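Local coordinates for protein sulfide-quinone reductase (Aquifex aeolicus, PDB 3HYW) that oxidises hydrogen sulfide with a quinone as electron acceptor, using bound FAD and probably building up polysulfide that is released as sulfur, at residues T183-E188 and A219-K224. Residues are numbered along the deposited sequence; the frame is centred on the assembly and turned at random.
Sequences TFITSE and ANVAVK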
loop_
_atom_site.group_PDB
_atom_site.type_symbol
_atom_site.label_atom_id
_atom_site.label_comp_id
_atom_site.label_asym_id
_atom_site.label_seq_id
_atom_site.Cartn_x
_atom_site.Cartn_y
_atom_site.Cartn_z
ATOM N N THR A 183 13.176 10.094 12.756
ATOM C CA THR A 183 12.876 10.455 11.382
ATOM C C THR A 183 13.966 9.930 10.459
ATOM O O THR A 183 15.160 10.087 10.726
ATOM C CB THR A 183 12.707 11.992 11.214
ATOM O OG1 THR A 183 11.634 12.441 12.049
ATOM C CG2 THR A 183 12.398 12.362 9.758
ATOM N N PHE A 184 13.535 9.298 9.376
ATOM C CA PHE A 184 14.436 8.763 8.374
ATOM C C PHE A 184 14.362 9.657 7.145
ATOM O O PHE A 184 13.274 9.906 6.632
ATOM C CB PHE A 184 14.022 7.328 8.035
ATOM C CG PHE A 184 15.047 6.568 7.250
ATOM C CD1 PHE A 184 16.052 5.860 7.901
ATOM C CD2 PHE A 184 14.991 6.530 5.861
ATOM C CE1 PHE A 184 17.014 5.149 7.176
ATOM C CE2 PHE A 184 15.942 5.817 5.132
ATOM C CZ PHE A 184 16.952 5.123 5.794
ATOM N N ILE A 185 15.509 10.164 6.694
ATOM C CA ILE A 185 15.549 11.065 5.527
ATOM C C ILE A 185 16.489 10.503 4.464
ATOM O O ILE A 185 17.670 10.279 4.719
ATOM C CB ILE A 185 15.982 12.509 5.897
ATOM C CG1 ILE A 185 15.106 13.076 7.017
ATOM C CG2 ILE A 185 15.932 13.418 4.656
ATOM C CD1 ILE A 185 15.398 14.530 7.364
ATOM N N THR A 186 15.958 10.271 3.271
ATOM C CA THR A 186 16.742 9.610 2.230
ATOM C C THR A 186 16.668 10.270 0.848
ATOM O O THR A 186 15.663 10.898 0.483
ATOM C CB THR A 186 16.383 8.099 2.143
ATOM O OG1 THR A 186 17.189 7.472 1.139
ATOM C CG2 THR A 186 14.893 7.902 1.825
ATOM N N SER A 187 17.762 10.126 0.101
ATOM C CA SER A 187 17.839 10.501 -1.305
ATOM C C SER A 187 17.051 9.540 -2.208
ATOM O O SER A 187 16.693 9.896 -3.334
ATOM C CB SER A 187 19.303 10.559 -1.742
ATOM O OG SER A 187 20.052 9.476 -1.193
ATOM N N GLU A 188 16.789 8.326 -1.721
ATOM C CA GLU A 188 15.939 7.371 -2.439
ATOM C C GLU A 188 14.612 8.023 -2.788
ATOM O O GLU A 188 14.078 8.798 -1.982
ATOM C CB GLU A 188 15.635 6.151 -1.574
ATOM C CG GLU A 188 16.792 5.213 -1.311
ATOM C CD GLU A 188 16.489 4.351 -0.111
ATOM O OE1 GLU A 188 16.512 4.886 1.019
ATOM O OE2 GLU A 188 16.179 3.162 -0.289
ATOM N N ALA A 219 11.340 10.994 1.974
ATOM C CA ALA A 219 12.103 10.430 0.869
ATOM C C ALA A 219 12.175 11.440 -0.265
ATOM O O ALA A 219 11.451 12.437 -0.266
ATOM C CB ALA A 219 11.468 9.119 0.394
ATOM N N ASN A 220 13.060 11.179 -1.221
ATOM C CA ASN A 220 13.160 11.979 -2.443
ATOM C C ASN A 220 13.598 13.424 -2.187
ATOM O O ASN A 220 13.156 14.350 -2.873
ATOM C CB ASN A 220 11.833 11.932 -3.225
ATOM C CG ASN A 220 12.037 11.955 -4.723
ATOM O OD1 ASN A 220 13.097 11.582 -5.228
ATOM N ND2 ASN A 220 11.013 12.385 -5.448
ATOM N N VAL A 221 14.476 13.604 -1.201
ATOM C CA VAL A 221 14.988 14.931 -0.863
ATOM C C VAL A 221 16.506 14.887 -0.761
ATOM O O VAL A 221 17.101 13.820 -0.618
ATOM C CB VAL A 221 14.380 15.498 0.456
ATOM C CG1 VAL A 221 12.876 15.739 0.315
ATOM C CG2 VAL A 221 14.677 14.579 1.638
ATOM N N ALA A 222 17.120 16.062 -0.828
ATOM C CA ALA A 222 18.570 16.179 -0.787
ATOM C C ALA A 222 18.980 16.838 0.522
ATOM O O ALA A 222 18.750 18.038 0.722
ATOM C CB ALA A 222 19.062 17.006 -1.986
ATOM N N VAL A 223 19.562 16.045 1.421
ATOM C CA VAL A 223 20.130 16.570 2.661
ATOM C C VAL A 223 21.295 17.480 2.284
ATOM O O VAL A 223 22.228 17.055 1.584
ATOM C CB VAL A 223 20.600 15.437 3.604
ATOM C CG1 VAL A 223 21.284 16.001 4.851
ATOM C CG2 VAL A 223 19.429 14.567 3.998
ATOM N N LYS A 224 21.219 18.731 2.730
ATOM C CA LYS A 224 22.192 19.755 2.349
ATOM C C LYS A 224 23.146 20.114 3.483
ATOM O O LYS A 224 24.290 20.512 3.243
ATOM C CB LYS A 224 21.476 21.018 1.856
ATOM C CG LYS A 224 20.780 20.857 0.506
ATOM C CD LYS A 224 21.762 20.383 -0.575
ATOM C CE LYS A 224 21.086 20.186 -1.921
ATOM N NZ LYS A 224 21.283 21.354 -2.816
HETATM O O HOH W 1 15.362 10.321 -5.595
#
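The peptide carbonyl of Glu188 receives Asn220 N at 2.7 Å, the donor tilted 22° from the carbonyl plane, while the methyl of Ala219 lies against the same oxygen, its CB 3.5 Å from Glu188 O. Beside this bond a water sits between the Asn220 carboxamide, at OD1, and Ser187 O. The Glu188 carboxylate is held within its own segment: with OG1 anti to the backbone N (chi1 -179°), Thr186 presents its hydroxyl to the anti lone pair of Glu188 OE1, OG1 to OE1 2.7 Å. That hydroxyl also accepts Glu188 N, closing an ST turn, and leaves the Thr186 methyl to meet Ala219. The Tyr161 hydroxyl is bonded to OE1 as well, and the backbone N of Phe194, a residue of the octathiocane pocket, to OE2.

Further along, Val221 N points almost straight at Thr186 O, though the 3.4 Å bond is weak, and Ser187 CA makes a CH...O contact with Val221 O. Ile185 CG2 then bridges two valines, packing tightly on Val221 CG2 at 3.5 Å and touching Val223 CG2 at 3.7 Å; Tyr233 adds to this apolar cluster.

The contact thus joins segment 183-188 to the link from strand 216-218, the parallel neighbour of strand 182-185, into the three-stranded antiparallel sheet. Backbone groups supply its direct polar bonds, whereas the Thr186 hydroxyl and Glu188 carboxylate probably help to hold the turn from which the Glu188 carbonyl reaches Asn220 N.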